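PDB 2FI1: hydrolase, haloacid dehalogenase-like family, which probably acts as a hydrolase of the haloacid dehalogenase-like superfamily, with a Rossmann-like core, a helical cap and a bound calcium ion. Local coordinates for residues G15-N20 with E85-L90; T23-F28 with D42-A47; Y123-V128 with E148-S153. All coordinates share one frame; numbering follows the deposited sequence.

Interaction 1 (G15-N20 with E85-L90); sequences GTLLDN and EGVSDL
Leu17 meets Val87 where the squiggle of a haloacid dehalogenase-like core packs on the start of helix 87-96. The squiggle is the short wide helical turn that follows the first strand of this fold. Here it comes just after strand 8-11 and leads out toward the helical cap. Gly86 holds the N-cap position where the chain returns to the core, and its positive phi of 90° turns the backbone into the helix. The contact is small and buried, about 108 Å² in all, and no hydrogen bond crosses it.

Val87 carries it with both methyls. CG1 lies 3.8 Å from Leu17 CD2, a methyl-to-methyl contact. CG2 instead presses on the backbone of the turn and sits 3.5 Å from Leu17 O. The two side chains cross at about a right angle. In Leu17, CG is anti to the carbonyl carbon (chi1 -63°) and CD1 extends the chain (chi2 178°), which leaves CD2 as the branch that meets Val87. Leu17 also touches Trp11 of strand 8-11, and Val87 touches Ile181 of helix 181-188. A backbone hydrogen bond between Leu17 and Phe84 joins the two passages of chain that connect core and cap.

The squiggle lies beside the metal site, where Asp12, Gly14 and Asp160 bind the calcium ion. Thr16 OG1 is hydrogen-bonded to Asp12 OD2, so the turn is bonded to a metal ligand through Thr16 and packs on Val87 through Leu17. Within the turn, Gly15 N donates to Leu18 O at 2.8 Å. The CG2 methyl of Val87 lies 4.0 Å from Leu17 CA.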
ATOM      1  N   GLY A  15      -2.551   0.117   0.736  1.00  9.34           N
ATOM      2  CA  GLY A  15      -3.220   0.750   1.867  1.00  9.20           C
ATOM      3  C   GLY A  15      -2.621   2.071   2.332  1.00  9.25           C
ATOM      4  O   GLY A  15      -3.179   2.721   3.222  1.00  9.99           O
ATOM      5  N   THR A  16      -1.503   2.477   1.728  1.00  8.93           N
ATOM      6  CA  THR A  16      -0.818   3.714   2.099  1.00  9.20           C
ATOM      7  C   THR A  16      -0.621   4.575   0.849  1.00  9.11           C
ATOM      8  O   THR A  16      -1.192   5.655   0.744  1.00  9.89           O
ATOM      9  CB  THR A  16       0.507   3.400   2.809  1.00  9.41           C
ATOM     10  OG1 THR A  16       0.224   2.687   4.027  1.00  9.99           O
ATOM     11  CG2 THR A  16       1.259   4.653   3.138  1.00  8.96           C
ATOM     12  N   LEU A  17       0.168   4.097  -0.108  1.00  8.70           N
ATOM     13  CA  LEU A  17       0.309   4.800  -1.393  1.00  9.24           C
ATOM     14  C   LEU A  17      -0.697   4.305  -2.427  1.00  9.16           C
ATOM     15  O   LEU A  17      -1.265   5.094  -3.175  1.00  8.79           O
ATOM     16  CB  LEU A  17       1.722   4.628  -1.931  1.00  9.73           C
ATOM     17  CG  LEU A  17       2.825   5.237  -1.071  1.00 10.75           C
ATOM     18  CD1 LEU A  17       4.142   4.942  -1.714  1.00 12.69           C
ATOM     19  CD2 LEU A  17       2.636   6.736  -0.892  1.00 13.32           C
ATOM     20  N   LEU A  18      -0.889   2.990  -2.461  1.00  8.83           N
ATOM     21  CA  LEU A  18      -1.763   2.338  -3.441  1.00  8.45           C
ATOM     22  C   LEU A  18      -3.091   1.980  -2.793  1.00  8.59           C
ATOM     23  O   LEU A  18      -3.114   1.295  -1.770  1.00  8.75           O
ATOM     24  CB  LEU A  18      -1.094   1.070  -3.957  1.00  9.00           C
ATOM     25  CG  LEU A  18      -1.865   0.272  -5.010  1.00  9.68           C
ATOM     26  CD1 LEU A  18      -1.836   0.994  -6.342  1.00 10.74           C
ATOM     27  CD2 LEU A  18      -1.281  -1.120  -5.109  1.00 10.42           C
ATOM     28  N   ASP A  19      -4.188   2.457  -3.387  1.00  8.38           N
ATOM     29  CA  ASP A  19      -5.530   2.110  -2.924  1.00  8.91           C
ATOM     30  C   ASP A  19      -5.933   0.784  -3.583  1.00  9.13           C
ATOM     31  O   ASP A  19      -6.790   0.735  -4.472  1.00  9.09           O
ATOM     32  CB  ASP A  19      -6.499   3.244  -3.261  1.00  8.91           C
ATOM     33  CG  ASP A  19      -7.833   3.129  -2.538  1.00 10.06           C
ATOM     34  OD1 ASP A  19      -8.080   2.094  -1.886  1.00 10.38           O
ATOM     35  OD2 ASP A  19      -8.623   4.094  -2.638  1.00 12.14           O
ATOM     36  N   ASN A  20      -5.302  -0.300  -3.143  1.00  8.96           N
ATOM     37  CA  ASN A  20      -5.603  -1.608  -3.710  1.00  9.02           C
ATOM     38  C   ASN A  20      -7.036  -2.032  -3.418  1.00  9.16           C
ATOM     39  O   ASN A  20      -7.630  -2.774  -4.206  1.00  8.91           O
ATOM     40  CB  ASN A  20      -4.630  -2.677  -3.214  1.00  9.18           C
ATOM     41  CG  ASN A  20      -4.607  -2.788  -1.717  1.00  9.88           C
ATOM     42  OD1 ASN A  20      -3.966  -1.980  -1.040  1.00 11.48           O
ATOM     43  ND2 ASN A  20      -5.298  -3.794  -1.174  1.00 10.90           N
ATOM     44  N   GLU A  85      -5.685   9.465  -3.193  1.00 13.45           N
ATOM     45  CA  GLU A  85      -5.750  10.818  -3.709  1.00 14.28           C
ATOM     46  C   GLU A  85      -4.632  11.652  -3.105  1.00 12.99           C
ATOM     47  O   GLU A  85      -4.460  11.646  -1.903  1.00 13.81           O
ATOM     48  CB  GLU A  85      -7.095  11.462  -3.348  1.00 15.42           C
ATOM     49  CG  GLU A  85      -7.327  12.813  -3.996  1.00 19.02           C
ATOM     50  CD  GLU A  85      -7.386  12.726  -5.506  1.00 24.17           C
ATOM     51  OE1 GLU A  85      -7.995  11.762  -6.022  1.00 28.79           O
ATOM     52  OE2 GLU A  85      -6.824  13.614  -6.181  1.00 29.24           O
ATOM     53  N   GLY A  86      -3.870  12.338  -3.951  1.00 12.06           N
ATOM     54  CA  GLY A  86      -2.848  13.264  -3.475  1.00 11.05           C
ATOM     55  C   GLY A  86      -1.468  12.667  -3.259  1.00 10.06           C
ATOM     56  O   GLY A  86      -0.557  13.371  -2.857  1.00  9.71           O
ATOM     57  N   VAL A  87      -1.289  11.379  -3.538  1.00  9.30           N
ATOM     58  CA  VAL A  87       0.014  10.748  -3.330  1.00  8.85           C
ATOM     59  C   VAL A  87       1.151  11.401  -4.112  1.00  8.55           C
ATOM     60  O   VAL A  87       2.181  11.741  -3.537  1.00  7.87           O
ATOM     61  CB  VAL A  87      -0.054   9.226  -3.638  1.00  8.69           C
ATOM     62  CG1 VAL A  87       1.323   8.624  -3.865  1.00  8.98           C
ATOM     63  CG2 VAL A  87      -0.747   8.519  -2.491  1.00  8.68           C
ATOM     64  N   SER A  88       0.990  11.560  -5.419  1.00  9.37           N
ATOM     65  CA  SER A  88       2.121  12.038  -6.217  1.00 10.01           C
ATOM     66  C   SER A  88       2.539  13.460  -5.818  1.00  9.43           C
ATOM     67  O   SER A  88       3.736  13.761  -5.753  1.00  9.09           O
ATOM     68  CB  SER A  88       1.833  11.903  -7.714  1.00 11.07           C
ATOM     69  OG  SER A  88       0.761  12.701  -8.117  1.00 16.52           O
ATOM     70  N   ASP A  89       1.569  14.307  -5.477  1.00  8.94           N
ATOM     71  CA  ASP A  89       1.885  15.660  -5.010  1.00  9.03           C
ATOM     72  C   ASP A  89       2.643  15.661  -3.682  1.00  8.56           C
ATOM     73  O   ASP A  89       3.499  16.499  -3.446  1.00  9.14           O
ATOM     74  CB  ASP A  89       0.623  16.502  -4.834  1.00  9.37           C
ATOM     75  CG  ASP A  89       0.020  16.974  -6.144  1.00 11.34           C
ATOM     76  OD1 ASP A  89       0.754  17.136  -7.146  1.00 12.02           O
ATOM     77  OD2 ASP A  89      -1.207  17.236  -6.152  1.00 14.68           O
ATOM     78  N   LEU A  90       2.300  14.739  -2.777  1.00  8.47           N
ATOM     79  CA  LEU A  90       3.005  14.670  -1.504  1.00  8.38           C
ATOM     80  C   LEU A  90       4.433  14.183  -1.705  1.00  7.64           C
ATOM     81  O   LEU A  90       5.366  14.733  -1.127  1.00  7.35           O
ATOM     82  CB  LEU A  90       2.255  13.798  -0.484  1.00  8.58           C
ATOM     83  CG  LEU A  90       2.966  13.632   0.863  1.00  9.05           C
ATOM     84  CD1 LEU A  90       3.256  14.978   1.506  1.00  9.35           C
ATOM     85  CD2 LEU A  90       2.150  12.769   1.813  1.00 10.01           C
TER

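Interaction 2 (T23-F28 with D42-A47)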
ATOM      1  N   THR A  23      -9.462  -0.872  -6.395  1.00  9.30           N
ATOM      2  CA  THR A  23      -9.477  -1.701  -7.586  1.00  9.85           C
ATOM      3  C   THR A  23     -10.130  -3.062  -7.300  1.00  9.72           C
ATOM      4  O   THR A  23     -10.879  -3.594  -8.125  1.00 10.30           O
ATOM      5  CB  THR A  23      -8.065  -1.868  -8.194  1.00 10.03           C
ATOM      6  OG1 THR A  23      -7.092  -1.992  -7.159  1.00 10.27           O
ATOM      7  CG2 THR A  23      -7.705  -0.678  -9.079  1.00 11.32           C
ATOM      8  N   SER A  24      -9.871  -3.625  -6.122  1.00  8.81           N
ATOM      9  CA  SER A  24     -10.487  -4.888  -5.750  1.00  8.79           C
ATOM     10  C   SER A  24     -11.995  -4.741  -5.577  1.00  8.90           C
ATOM     11  O   SER A  24     -12.755  -5.595  -6.030  1.00  8.43           O
ATOM     12  CB  SER A  24      -9.841  -5.423  -4.477  1.00  8.94           C
ATOM     13  OG  SER A  24      -8.486  -5.789  -4.717  1.00  9.83           O
ATOM     14  N   THR A  25     -12.434  -3.644  -4.968  1.00  8.66           N
ATOM     15  CA  THR A  25     -13.868  -3.387  -4.803  1.00  8.97           C
ATOM     16  C   THR A  25     -14.556  -3.257  -6.158  1.00  9.17           C
ATOM     17  O   THR A  25     -15.621  -3.837  -6.381  1.00  9.27           O
ATOM     18  CB  THR A  25     -14.117  -2.132  -3.950  1.00  8.90           C
ATOM     19  OG1 THR A  25     -13.649  -2.372  -2.616  1.00  8.80           O
ATOM     20  CG2 THR A  25     -15.597  -1.761  -3.902  1.00  9.16           C
ATOM     21  N   ALA A  26     -13.951  -2.516  -7.070  1.00  9.81           N
ATOM     22  CA  ALA A  26     -14.525  -2.368  -8.397  1.00 10.05           C
ATOM     23  C   ALA A  26     -14.707  -3.733  -9.043  1.00 10.23           C
ATOM     24  O   ALA A  26     -15.780  -4.037  -9.577  1.00 11.01           O
ATOM     25  CB  ALA A  26     -13.646  -1.465  -9.258  1.00 10.05           C
ATOM     26  N   ALA A  27     -13.680  -4.573  -8.966  1.00 10.23           N
ATOM     27  CA  ALA A  27     -13.751  -5.931  -9.526  1.00 10.08           C
ATOM     28  C   ALA A  27     -14.789  -6.804  -8.808  1.00  9.93           C
ATOM     29  O   ALA A  27     -15.498  -7.581  -9.440  1.00 10.05           O
ATOM     30  CB  ALA A  27     -12.405  -6.590  -9.475  1.00 10.41           C
ATOM     31  N   PHE A  28     -14.892  -6.677  -7.489  1.00  9.50           N
ATOM     32  CA  PHE A  28     -15.808  -7.500  -6.707  1.00 10.07           C
ATOM     33  C   PHE A  28     -17.263  -7.129  -7.019  1.00 10.65           C
ATOM     34  O   PHE A  28     -18.116  -7.998  -7.223  1.00 10.83           O
ATOM     35  CB  PHE A  28     -15.492  -7.313  -5.224  1.00  9.44           C
ATOM     36  CG  PHE A  28     -16.063  -8.374  -4.325  1.00  8.88           C
ATOM     37  CD1 PHE A  28     -15.259  -9.402  -3.856  1.00  9.27           C
ATOM     38  CD2 PHE A  28     -17.393  -8.328  -3.917  1.00  9.64           C
ATOM     39  CE1 PHE A  28     -15.769 -10.371  -2.999  1.00  8.83           C
ATOM     40  CE2 PHE A  28     -17.908  -9.290  -3.070  1.00  9.52           C
ATOM     41  CZ  PHE A  28     -17.100 -10.317  -2.610  1.00  9.40           C
ATOM     42  N   ASP A  42     -19.068   0.958  -0.439  1.00  8.98           N
ATOM     43  CA  ASP A  42     -18.453   1.111   0.873  1.00  9.35           C
ATOM     44  C   ASP A  42     -18.513  -0.183   1.685  1.00  8.82           C
ATOM     45  O   ASP A  42     -17.577  -0.488   2.417  1.00  8.99           O
ATOM     46  CB  ASP A  42     -19.100   2.258   1.663  1.00  9.18           C
ATOM     47  CG  ASP A  42     -18.794   3.626   1.086  1.00 10.91           C
ATOM     48  OD1 ASP A  42     -18.098   3.727   0.053  1.00 11.90           O
ATOM     49  OD2 ASP A  42     -19.272   4.618   1.691  1.00 11.58           O
ATOM     50  N   SER A  43     -19.595  -0.943   1.549  1.00  8.44           N
ATOM     51  CA  SER A  43     -19.718  -2.222   2.258  1.00  8.55           C
ATOM     52  C   SER A  43     -18.706  -3.233   1.758  1.00  8.54           C
ATOM     53  O   SER A  43     -18.079  -3.936   2.552  1.00  8.46           O
ATOM     54  CB  SER A  43     -21.109  -2.824   2.103  1.00  8.74           C
ATOM     55  OG  SER A  43     -22.092  -2.004   2.721  1.00  9.30           O
ATOM     56  N   VAL A  44     -18.579  -3.318   0.440  1.00  8.30           N
ATOM     57  CA  VAL A  44     -17.655  -4.261  -0.181  1.00  8.38           C
ATOM     58  C   VAL A  44     -16.207  -3.894   0.160  1.00  8.29           C
ATOM     59  O   VAL A  44     -15.403  -4.767   0.504  1.00  8.43           O
ATOM     60  CB  VAL A  44     -17.885  -4.331  -1.700  1.00  8.51           C
ATOM     61  CG1 VAL A  44     -16.773  -5.092  -2.402  1.00  8.94           C
ATOM     62  CG2 VAL A  44     -19.231  -4.994  -1.994  1.00  9.80           C
ATOM     63  N   TYR A  45     -15.889  -2.611   0.105  1.00  8.29           N
ATOM     64  CA  TYR A  45     -14.551  -2.122   0.405  1.00  8.26           C
ATOM     65  C   TYR A  45     -14.167  -2.491   1.836  1.00  8.91           C
ATOM     66  O   TYR A  45     -13.081  -3.024   2.095  1.00  8.75           O
ATOM     67  CB  TYR A  45     -14.542  -0.603   0.179  1.00  8.66           C
ATOM     68  CG  TYR A  45     -13.208   0.098   0.194  1.00  8.48           C
ATOM     69  CD1 TYR A  45     -12.604   0.498  -0.986  1.00  8.89           C
ATOM     70  CD2 TYR A  45     -12.575   0.414   1.383  1.00  9.83           C
ATOM     71  CE1 TYR A  45     -11.402   1.174  -0.978  1.00  9.18           C
ATOM     72  CE2 TYR A  45     -11.367   1.079   1.396  1.00 10.13           C
ATOM     73  CZ  TYR A  45     -10.789   1.459   0.213  1.00  9.49           C
ATOM     74  OH  TYR A  45      -9.586   2.128   0.260  1.00 11.29           O
ATOM     75  N   GLN A  46     -15.059  -2.220   2.783  1.00  8.28           N
ATOM     76  CA  GLN A  46     -14.778  -2.530   4.172  1.00  8.63           C
ATOM     77  C   GLN A  46     -14.639  -4.027   4.386  1.00  8.57           C
ATOM     78  O   GLN A  46     -13.758  -4.474   5.132  1.00  9.12           O
ATOM     79  CB  GLN A  46     -15.864  -1.937   5.081  1.00  9.06           C
ATOM     80  CG  GLN A  46     -15.718  -2.261   6.567  1.00 10.77           C
ATOM     81  CD  GLN A  46     -14.420  -1.786   7.162  1.00 16.98           C
ATOM     82  OE1 GLN A  46     -13.835  -0.793   6.709  1.00 17.31           O
ATOM     83  NE2 GLN A  46     -13.954  -2.499   8.201  1.00 20.50           N
ATOM     84  N   ALA A  47     -15.497  -4.810   3.744  1.00  8.22           N
ATOM     85  CA  ALA A  47     -15.418  -6.264   3.875  1.00  8.49           C
ATOM     86  C   ALA A  47     -14.086  -6.801   3.359  1.00  8.82           C
ATOM     87  O   ALA A  47     -13.478  -7.668   3.998  1.00  9.37           O
ATOM     88  CB  ALA A  47     -16.559  -6.932   3.166  1.00  8.57           C
TER
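Thr25 has chi1 at -66°, which places OG1 beside its own backbone N and CG2 anti to it. The two branches then reach different residues of helix 41-50. In Val44, chi1 of 169° sends CG1 anti to the backbone N, and this methyl meets both Thr25 and Phe28.

Val44 CG1 therefore packs against two residues one helical turn apart. It is 3.8 Å from Thr25 CG2 and 3.6 Å from Phe28 CD2, and it meets the Phe28 ring obliquely. Thr25 OG1 faces the base of Tyr45, 3.2 Å from Tyr45 CA and 3.4 Å from Tyr45 CB. The hydroxyl has its hydrogen-bond partner in its own helix, Tyr21 O, one turn back. No hydrogen bond crosses the contact. Tyr45 OH points on to Asp19 OD1, at the foot of the cap, and is hydrogen-bonded to it.

The axes of segments 23-28 and 42-47 come within 9.1 Å and run at 121° to each other. This is the joint between the first two helices of the helical cap. Behind it, the Phe28 ring makes edge-to-face contacts with Phe66 and Tyr70 of helix 66-77 and touches Phe59 of helix 52-59, so four cap helices converge on this residue.

Interaction 3 (Y123-V128 with E148-S153)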
ATOM      1  N   TYR A 123      10.288   8.248  -7.756  1.00  7.67           N
ATOM      2  CA  TYR A 123      10.476   8.804  -6.423  1.00  7.51           C
ATOM      3  C   TYR A 123      11.392   8.004  -5.514  1.00  7.65           C
ATOM      4  O   TYR A 123      11.921   8.555  -4.557  1.00  7.88           O
ATOM      5  CB  TYR A 123       9.129   9.029  -5.721  1.00  7.57           C
ATOM      6  CG  TYR A 123       8.444  10.251  -6.257  1.00  6.55           C
ATOM      7  CD1 TYR A 123       8.935  11.514  -5.948  1.00  7.37           C
ATOM      8  CD2 TYR A 123       7.369  10.158  -7.138  1.00  7.53           C
ATOM      9  CE1 TYR A 123       8.345  12.645  -6.470  1.00  6.99           C
ATOM     10  CE2 TYR A 123       6.775  11.305  -7.667  1.00  7.82           C
ATOM     11  CZ  TYR A 123       7.276  12.531  -7.331  1.00  7.79           C
ATOM     12  OH  TYR A 123       6.693  13.650  -7.877  1.00  8.42           O
ATOM     13  N   PHE A 124      11.590   6.710  -5.792  1.00  7.63           N
ATOM     14  CA  PHE A 124      12.201   5.831  -4.803  1.00  7.99           C
ATOM     15  C   PHE A 124      13.676   5.634  -5.008  1.00  8.72           C
ATOM     16  O   PHE A 124      14.113   5.209  -6.066  1.00  9.45           O
ATOM     17  CB  PHE A 124      11.460   4.495  -4.767  1.00  7.67           C
ATOM     18  CG  PHE A 124      10.033   4.664  -4.364  1.00  7.47           C
ATOM     19  CD1 PHE A 124       9.692   4.827  -3.033  1.00  8.26           C
ATOM     20  CD2 PHE A 124       9.043   4.776  -5.317  1.00  8.89           C
ATOM     21  CE1 PHE A 124       8.391   5.052  -2.654  1.00  8.87           C
ATOM     22  CE2 PHE A 124       7.727   5.007  -4.941  1.00 10.03           C
ATOM     23  CZ  PHE A 124       7.405   5.145  -3.595  1.00  9.64           C
ATOM     24  N   THR A 125      14.439   5.954  -3.975  1.00  8.24           N
ATOM     25  CA  THR A 125      15.872   5.693  -3.971  1.00  9.11           C
ATOM     26  C   THR A 125      16.140   4.191  -3.995  1.00  8.84           C
ATOM     27  O   THR A 125      17.025   3.723  -4.716  1.00  9.86           O
ATOM     28  CB  THR A 125      16.532   6.370  -2.769  1.00  9.03           C
ATOM     29  OG1 THR A 125      16.387   7.794  -2.900  1.00 10.42           O
ATOM     30  CG2 THR A 125      18.003   6.008  -2.664  1.00 10.11           C
ATOM     31  N   GLU A 126      15.372   3.428  -3.222  1.00  8.62           N
ATOM     32  CA  GLU A 126      15.412   1.972  -3.308  1.00  8.42           C
ATOM     33  C   GLU A 126      14.050   1.400  -2.947  1.00  7.98           C
ATOM     34  O   GLU A 126      13.370   1.891  -2.037  1.00  8.19           O
ATOM     35  CB  GLU A 126      16.495   1.365  -2.410  1.00  8.52           C
ATOM     36  CG  GLU A 126      16.614  -0.156  -2.591  1.00  8.94           C
ATOM     37  CD  GLU A 126      17.839  -0.795  -1.966  1.00  9.74           C
ATOM     38  OE1 GLU A 126      18.876  -0.131  -1.785  1.00 10.29           O
ATOM     39  OE2 GLU A 126      17.758  -1.999  -1.650  1.00 10.96           O
ATOM     40  N   VAL A 127      13.662   0.379  -3.703  1.00  8.40           N
ATOM     41  CA  VAL A 127      12.463  -0.413  -3.457  1.00  8.18           C
ATOM     42  C   VAL A 127      12.918  -1.800  -3.013  1.00  8.59           C
ATOM     43  O   VAL A 127      13.653  -2.478  -3.745  1.00  9.21           O
ATOM     44  CB  VAL A 127      11.583  -0.527  -4.710  1.00  8.12           C
ATOM     45  CG1 VAL A 127      10.395  -1.443  -4.450  1.00  8.88           C
ATOM     46  CG2 VAL A 127      11.117   0.844  -5.170  1.00  8.56           C
ATOM     47  N   VAL A 128      12.500  -2.198  -1.817  1.00  8.28           N
ATOM     48  CA  VAL A 128      12.784  -3.527  -1.271  1.00  9.20           C
ATOM     49  C   VAL A 128      11.547  -4.379  -1.523  1.00  9.10           C
ATOM     50  O   VAL A 128      10.457  -4.035  -1.069  1.00  9.61           O
ATOM     51  CB  VAL A 128      13.083  -3.453   0.234  1.00  9.36           C
ATOM     52  CG1 VAL A 128      13.199  -4.862   0.838  1.00 10.32           C
ATOM     53  CG2 VAL A 128      14.344  -2.609   0.491  1.00 10.72           C
ATOM     54  N   GLU A 148      21.024   1.302   7.719  1.00 14.35           N
ATOM     55  CA  GLU A 148      22.476   1.142   7.612  1.00 15.44           C
ATOM     56  C   GLU A 148      22.992   1.568   6.240  1.00 14.18           C
ATOM     57  O   GLU A 148      23.938   2.353   6.119  1.00 14.39           O
ATOM     58  CB  GLU A 148      22.866  -0.317   7.906  1.00 15.64           C
ATOM     59  CG  GLU A 148      24.371  -0.615   7.823  1.00 18.86           C
ATOM     60  CD  GLU A 148      24.715  -2.074   8.105  1.00 20.26           C
ATOM     61  OE1 GLU A 148      24.087  -2.689   8.998  1.00 27.63           O
ATOM     62  OE2 GLU A 148      25.633  -2.603   7.436  1.00 27.41           O
ATOM     63  N   LYS A 149      22.359   1.072   5.186  1.00 12.92           N
ATOM     64  CA  LYS A 149      22.851   1.316   3.836  1.00 12.39           C
ATOM     65  C   LYS A 149      22.777   2.791   3.470  1.00 12.21           C
ATOM     66  O   LYS A 149      23.693   3.321   2.821  1.00 13.12           O
ATOM     67  CB  LYS A 149      22.056   0.485   2.822  1.00 12.53           C
ATOM     68  CG  LYS A 149      22.478   0.692   1.376  1.00 12.09           C
ATOM     69  CD  LYS A 149      21.830  -0.324   0.443  1.00 12.11           C
ATOM     70  CE  LYS A 149      22.249  -0.083  -0.991  1.00 12.25           C
ATOM     71  NZ  LYS A 149      21.567  -1.041  -1.921  1.00 12.73           N
ATOM     72  N   TYR A 150      21.682   3.438   3.875  1.00 11.74           N
ATOM     73  CA  TYR A 150      21.420   4.831   3.516  1.00 11.27           C
ATOM     74  C   TYR A 150      21.686   5.784   4.678  1.00 11.47           C
ATOM     75  O   TYR A 150      21.431   6.984   4.583  1.00 11.75           O
ATOM     76  CB  TYR A 150      19.997   4.974   2.940  1.00 10.97           C
ATOM     77  CG  TYR A 150      19.898   4.263   1.611  1.00 10.51           C
ATOM     78  CD1 TYR A 150      20.436   4.825   0.470  1.00 10.69           C
ATOM     79  CD2 TYR A 150      19.316   2.996   1.505  1.00 10.53           C
ATOM     80  CE1 TYR A 150      20.390   4.165  -0.746  1.00 11.11           C
ATOM     81  CE2 TYR A 150      19.261   2.334   0.292  1.00 10.20           C
ATOM     82  CZ  TYR A 150      19.803   2.919  -0.828  1.00 10.11           C
ATOM     83  OH  TYR A 150      19.788   2.297  -2.058  1.00 11.12           O
ATOM     84  N   GLN A 151      22.244   5.250   5.759  1.00 11.61           N
ATOM     85  CA  GLN A 151      22.701   6.065   6.886  1.00 11.79           C
ATOM     86  C   GLN A 151      21.612   7.050   7.306  1.00 11.65           C
ATOM     87  O   GLN A 151      21.786   8.269   7.348  1.00 11.66           O
ATOM     88  CB  GLN A 151      24.035   6.720   6.531  1.00 12.34           C
ATOM     89  CG  GLN A 151      25.136   5.675   6.478  1.00 13.32           C
ATOM     90  CD  GLN A 151      26.441   6.212   5.965  1.00 14.91           C
ATOM     91  OE1 GLN A 151      26.581   6.506   4.778  1.00 16.74           O
ATOM     92  NE2 GLN A 151      27.426   6.319   6.858  1.00 16.21           N
ATOM     93  N   ILE A 152      20.461   6.470   7.632  1.00 10.97           N
ATOM     94  CA  ILE A 152      19.262   7.218   7.956  1.00 10.70           C
ATOM     95  C   ILE A 152      19.296   7.675   9.414  1.00 11.14           C
ATOM     96  O   ILE A 152      19.240   6.848  10.331  1.00 12.36           O
ATOM     97  CB  ILE A 152      17.988   6.345   7.700  1.00 10.22           C
ATOM     98  CG1 ILE A 152      17.913   5.932   6.227  1.00  9.61           C
ATOM     99  CG2 ILE A 152      16.736   7.093   8.122  1.00 10.56           C
ATOM    100  CD1 ILE A 152      16.728   5.035   5.884  1.00 10.48           C
ATOM    101  N   SER A 153      19.358   8.991   9.620  1.00 11.89           N
ATOM    102  CA  SER A 153      19.318   9.593  10.962  1.00 12.01           C
ATOM    103  C   SER A 153      17.997  10.280  11.299  1.00 12.30           C
ATOM    104  O   SER A 153      17.710  10.546  12.469  1.00 12.94           O
ATOM    105  CB  SER A 153      20.426  10.636  11.085  1.00 12.41           C
ATOM    106  OG  SER A 153      20.270  11.624  10.080  1.00 12.74           O
TER
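Glu126 OE1 accepts two hydrogen bonds from the far segment. Tyr150 OH donates at 2.6 Å and uses the anti lone pair, the one turned away from OE2. Lys149 NZ donates at 2.8 Å from the syn side, 26° out of the carboxylate plane, and this bond is also a salt bridge. Glu126 OE1 lies at the edge of the Tyr150 ring, in its plane, while the carboxylate and ring planes stand 77° apart.

Glu126 and Lys149 are both stretched out, and they cross at about a right angle with their charged ends together. Lys149 CG lies 3.8 Å above one face of the Tyr150 ring, offset toward its rim. Thr125 adds an apolar touch, with CG2 3.6 Å from Tyr150 CE1.

The contact joins edge strand 124-128 of the parallel sheet to the end of helix 141-149, which leads on to strand 155-159. A Schellman motif with Gln151 at C-prime ends this helix, so Tyr150 sits just where the chain leaves it. Tyr145 of the same helix is hydrogen-bonded to both Glu126 OE2 and Lys149 NZ.

With a cation and a phenol on one oxygen and a second phenol on the other, the carboxylate of Glu126 is probably kept ionised, and its rotation is restricted at this partly solvent-accessible surface.

In the fold
From the N terminus, the chain leaves strand 8-11 through 15-20 and enters the cap, where interaction 2 closes a short loop between helices 20-34 and 41-50. Interaction 1 closes later, when the chain comes back at 85-90, so its larger loop encloses interaction 2. The two are joined directly: Asp19 OD1 is 2.6 Å from Tyr45 OH, a probable hydrogen bond between core linker and cap. Interaction 3 opens after interaction 1 has closed. It closes the connection from strand 124-128 through helix 141-149, just before strand 155-159. It touches interaction 1 through Leu17 CD1 and Phe124 CZ, 3.8 Å apart. Interactions 2 and 3 lie on opposite sides of the chain's centre.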